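Local atomic coordinates of aminoglycoside-O-phosphotransferase VIII (Streptomyces rimosus, PDB entry 4H05), a protein that phosphorylates aminoglycoside antibiotics as a 3'-phosphotransferase with a protein-kinase-like fold, probably using magnesium and ATP, and so probably confers resistance to them. Residues A[136-145]-A[171-182]. Residues are numbered along the deposited sequence; the frame is centred on the assembly and turned at random.
Sequences SLAVTVPQAA and LAELERTRPADE
Glu182, in the loop after helix 171-177, reaches back to the first turn of helix 137-145, the near-antiparallel partner of that helix in the kinase-like aminoglycoside phosphotransferase fold. Leu137 N donates to Glu182 OE1 at 2.7 Å in a nearly straight bond (171°), though from above the carboxylate plane, 39° out of it. OE2 receives a bond from a water that itself accepts from Ala138 N, so the carboxylate serves one amide of the helix N-terminus directly and the next through water, and the helix dipole would probably favour its negative charge. Leu137 slides past the Glu182 chain in the opposite direction, CD1 lying 3.5 Å from Glu182 CG; its other neighbours include Phe265 and Tyr266 of helix 260-270. The Arg178 chain, bent at chi3, brings its guanidinium across to the same helix: Val141 CG2 sits over the rim of one face, 4.0 Å from NH1. Val141 CG1, anti to the backbone N (chi1 178°), turns to Leu174 CD1, which also meets Ala144 CB at 3.9 Å. At the far end both methyls of Leu171 lie against Ala145, CD1 at 3.6 Å from the backbone N and CD2 at 4.0 Å from CB.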
# COMPACT_ATOMS: atom_id res chain seq x y z
N SER A 136 -6.75 -10.64 -7.39
CA SER A 136 -6.43 -10.89 -8.78
C SER A 136 -7.28 -10.06 -9.71
O SER A 136 -8.16 -9.32 -9.25
CB SER A 136 -6.60 -12.37 -9.11
OG SER A 136 -7.90 -12.75 -8.83
N LEU A 137 -7.01 -10.15 -11.01
CA LEU A 137 -7.80 -9.41 -12.03
C LEU A 137 -9.28 -9.72 -12.02
O LEU A 137 -10.11 -8.79 -12.33
CB LEU A 137 -7.28 -9.70 -13.42
CG LEU A 137 -5.84 -9.24 -13.69
CD1 LEU A 137 -5.30 -9.94 -14.93
CD2 LEU A 137 -5.77 -7.73 -13.80
N ALA A 138 -9.65 -10.96 -11.63
CA ALA A 138 -11.15 -11.23 -11.38
C ALA A 138 -11.75 -10.32 -10.30
O ALA A 138 -12.92 -9.96 -10.35
CB ALA A 138 -11.51 -12.72 -11.11
N VAL A 139 -10.94 -9.78 -9.42
CA VAL A 139 -11.50 -8.87 -8.39
C VAL A 139 -11.27 -7.43 -8.75
O VAL A 139 -12.10 -6.50 -8.50
CB VAL A 139 -10.76 -9.07 -7.02
CG1 VAL A 139 -11.00 -7.94 -6.07
CG2 VAL A 139 -11.13 -10.35 -6.37
N THR A 140 -10.07 -7.19 -9.25
CA THR A 140 -9.64 -5.81 -9.38
C THR A 140 -10.26 -5.15 -10.59
O THR A 140 -10.50 -3.95 -10.57
CB THR A 140 -8.11 -5.65 -9.43
OG1 THR A 140 -7.56 -6.45 -10.47
CG2 THR A 140 -7.45 -5.96 -8.07
N VAL A 141 -10.51 -5.88 -11.66
CA VAL A 141 -11.06 -5.24 -12.87
C VAL A 141 -12.53 -4.81 -12.61
O VAL A 141 -12.88 -3.61 -12.70
CB VAL A 141 -10.84 -6.07 -14.16
CG1 VAL A 141 -11.50 -5.36 -15.34
CG2 VAL A 141 -9.39 -6.34 -14.45
N PRO A 142 -13.39 -5.75 -12.17
CA PRO A 142 -14.67 -5.24 -11.66
C PRO A 142 -14.57 -4.08 -10.64
O PRO A 142 -15.42 -3.19 -10.68
CB PRO A 142 -15.28 -6.47 -10.97
CG PRO A 142 -14.78 -7.65 -11.75
CD PRO A 142 -13.35 -7.23 -12.18
N GLN A 143 -13.62 -4.06 -9.72
CA GLN A 143 -13.57 -2.86 -8.85
C GLN A 143 -13.31 -1.55 -9.68
O GLN A 143 -13.76 -0.47 -9.31
CB GLN A 143 -12.53 -2.96 -7.74
CG GLN A 143 -12.84 -3.93 -6.61
CD GLN A 143 -11.63 -4.24 -5.73
OE1 GLN A 143 -10.48 -4.14 -6.15
NE2 GLN A 143 -11.88 -4.64 -4.52
N ALA A 144 -12.56 -1.67 -10.77
CA ALA A 144 -12.20 -0.54 -11.61
C ALA A 144 -13.47 -0.05 -12.35
O ALA A 144 -13.84 1.11 -12.27
CB ALA A 144 -11.10 -0.96 -12.58
N ALA A 145 -14.17 -0.95 -13.02
CA ALA A 145 -15.54 -0.63 -13.49
C ALA A 145 -16.48 -0.00 -12.42
O ALA A 145 -17.10 0.99 -12.67
CB ALA A 145 -16.17 -1.85 -14.14
N LEU A 171 -11.34 2.98 -18.37
CA LEU A 171 -11.79 1.62 -18.30
C LEU A 171 -11.74 0.92 -19.65
O LEU A 171 -11.39 -0.27 -19.67
CB LEU A 171 -13.18 1.59 -17.69
CG LEU A 171 -13.84 0.25 -17.50
CD1 LEU A 171 -13.07 -0.42 -16.36
CD2 LEU A 171 -15.34 0.47 -17.23
N ALA A 172 -12.06 1.60 -20.77
CA ALA A 172 -11.80 1.00 -22.12
C ALA A 172 -10.31 0.56 -22.23
O ALA A 172 -9.98 -0.52 -22.73
CB ALA A 172 -12.18 1.95 -23.29
N GLU A 173 -9.39 1.42 -21.76
CA GLU A 173 -7.96 1.13 -21.99
C GLU A 173 -7.59 -0.08 -21.15
O GLU A 173 -6.97 -1.00 -21.59
CB GLU A 173 -7.09 2.37 -21.69
CG GLU A 173 -5.62 2.26 -22.09
CD GLU A 173 -5.42 2.05 -23.57
OE1 GLU A 173 -6.32 2.40 -24.31
OE2 GLU A 173 -4.40 1.50 -24.01
N LEU A 174 -8.12 -0.11 -19.95
CA LEU A 174 -7.84 -1.23 -19.00
C LEU A 174 -8.31 -2.59 -19.53
O LEU A 174 -7.51 -3.52 -19.59
CB LEU A 174 -8.57 -0.90 -17.72
CG LEU A 174 -8.10 -1.28 -16.34
CD1 LEU A 174 -9.09 -2.18 -15.70
CD2 LEU A 174 -6.63 -1.67 -16.18
N GLU A 175 -9.58 -2.66 -19.94
CA GLU A 175 -10.17 -3.86 -20.59
C GLU A 175 -9.38 -4.22 -21.86
O GLU A 175 -9.06 -5.39 -22.11
CB GLU A 175 -11.70 -3.66 -20.86
CG GLU A 175 -12.65 -3.87 -19.65
CD GLU A 175 -14.03 -3.18 -19.80
N ARG A 176 -8.95 -3.22 -22.62
CA ARG A 176 -8.22 -3.54 -23.86
C ARG A 176 -6.85 -4.14 -23.66
O ARG A 176 -6.43 -5.06 -24.38
CB ARG A 176 -8.09 -2.28 -24.73
CG ARG A 176 -7.35 -2.53 -26.05
CD ARG A 176 -7.27 -1.26 -26.92
NE ARG A 176 -6.12 -0.42 -26.53
CZ ARG A 176 -4.83 -0.72 -26.75
NH1 ARG A 176 -4.46 -1.84 -27.37
NH2 ARG A 176 -3.88 0.11 -26.32
N THR A 177 -6.11 -3.57 -22.73
CA THR A 177 -4.78 -4.06 -22.40
C THR A 177 -4.70 -5.15 -21.35
O THR A 177 -3.62 -5.64 -21.09
CB THR A 177 -3.89 -2.88 -21.99
OG1 THR A 177 -4.56 -2.05 -21.00
CG2 THR A 177 -3.65 -1.99 -23.24
N ARG A 178 -5.78 -5.65 -20.79
CA ARG A 178 -5.57 -6.62 -19.69
C ARG A 178 -4.63 -7.75 -20.08
O ARG A 178 -4.70 -8.24 -21.16
CB ARG A 178 -6.86 -7.14 -19.00
CG ARG A 178 -7.31 -8.55 -19.24
CD ARG A 178 -8.72 -8.73 -18.64
NE ARG A 178 -8.78 -9.75 -17.59
CZ ARG A 178 -9.80 -9.95 -16.74
NH1 ARG A 178 -10.91 -9.22 -16.75
NH2 ARG A 178 -9.69 -10.93 -15.86
N PRO A 179 -3.71 -8.12 -19.20
CA PRO A 179 -2.82 -9.23 -19.56
C PRO A 179 -3.51 -10.56 -19.86
O PRO A 179 -4.61 -10.84 -19.35
CB PRO A 179 -1.91 -9.34 -18.34
CG PRO A 179 -1.89 -7.96 -17.79
CD PRO A 179 -3.31 -7.52 -17.92
N ALA A 180 -2.88 -11.32 -20.76
CA ALA A 180 -3.19 -12.73 -21.04
C ALA A 180 -3.13 -13.68 -19.81
O ALA A 180 -3.93 -14.59 -19.68
CB ALA A 180 -2.21 -13.23 -22.11
N ASP A 181 -2.15 -13.47 -18.93
CA ASP A 181 -1.87 -14.41 -17.83
C ASP A 181 -1.57 -13.57 -16.56
O ASP A 181 -1.25 -12.40 -16.67
CB ASP A 181 -0.64 -15.21 -18.20
CG ASP A 181 0.58 -14.33 -18.32
OD1 ASP A 181 0.66 -13.66 -19.39
OD2 ASP A 181 1.38 -14.23 -17.33
N GLU A 182 -1.75 -14.15 -15.38
CA GLU A 182 -1.35 -13.54 -14.11
C GLU A 182 -0.28 -14.45 -13.60
O GLU A 182 -0.56 -15.61 -13.39
CB GLU A 182 -2.50 -13.50 -13.09
CG GLU A 182 -3.53 -12.44 -13.33
CD GLU A 182 -4.71 -12.64 -12.45
OE1 GLU A 182 -4.91 -11.78 -11.56
OE2 GLU A 182 -5.42 -13.65 -12.64
O HOH W 1 -8.01 -13.25 -12.19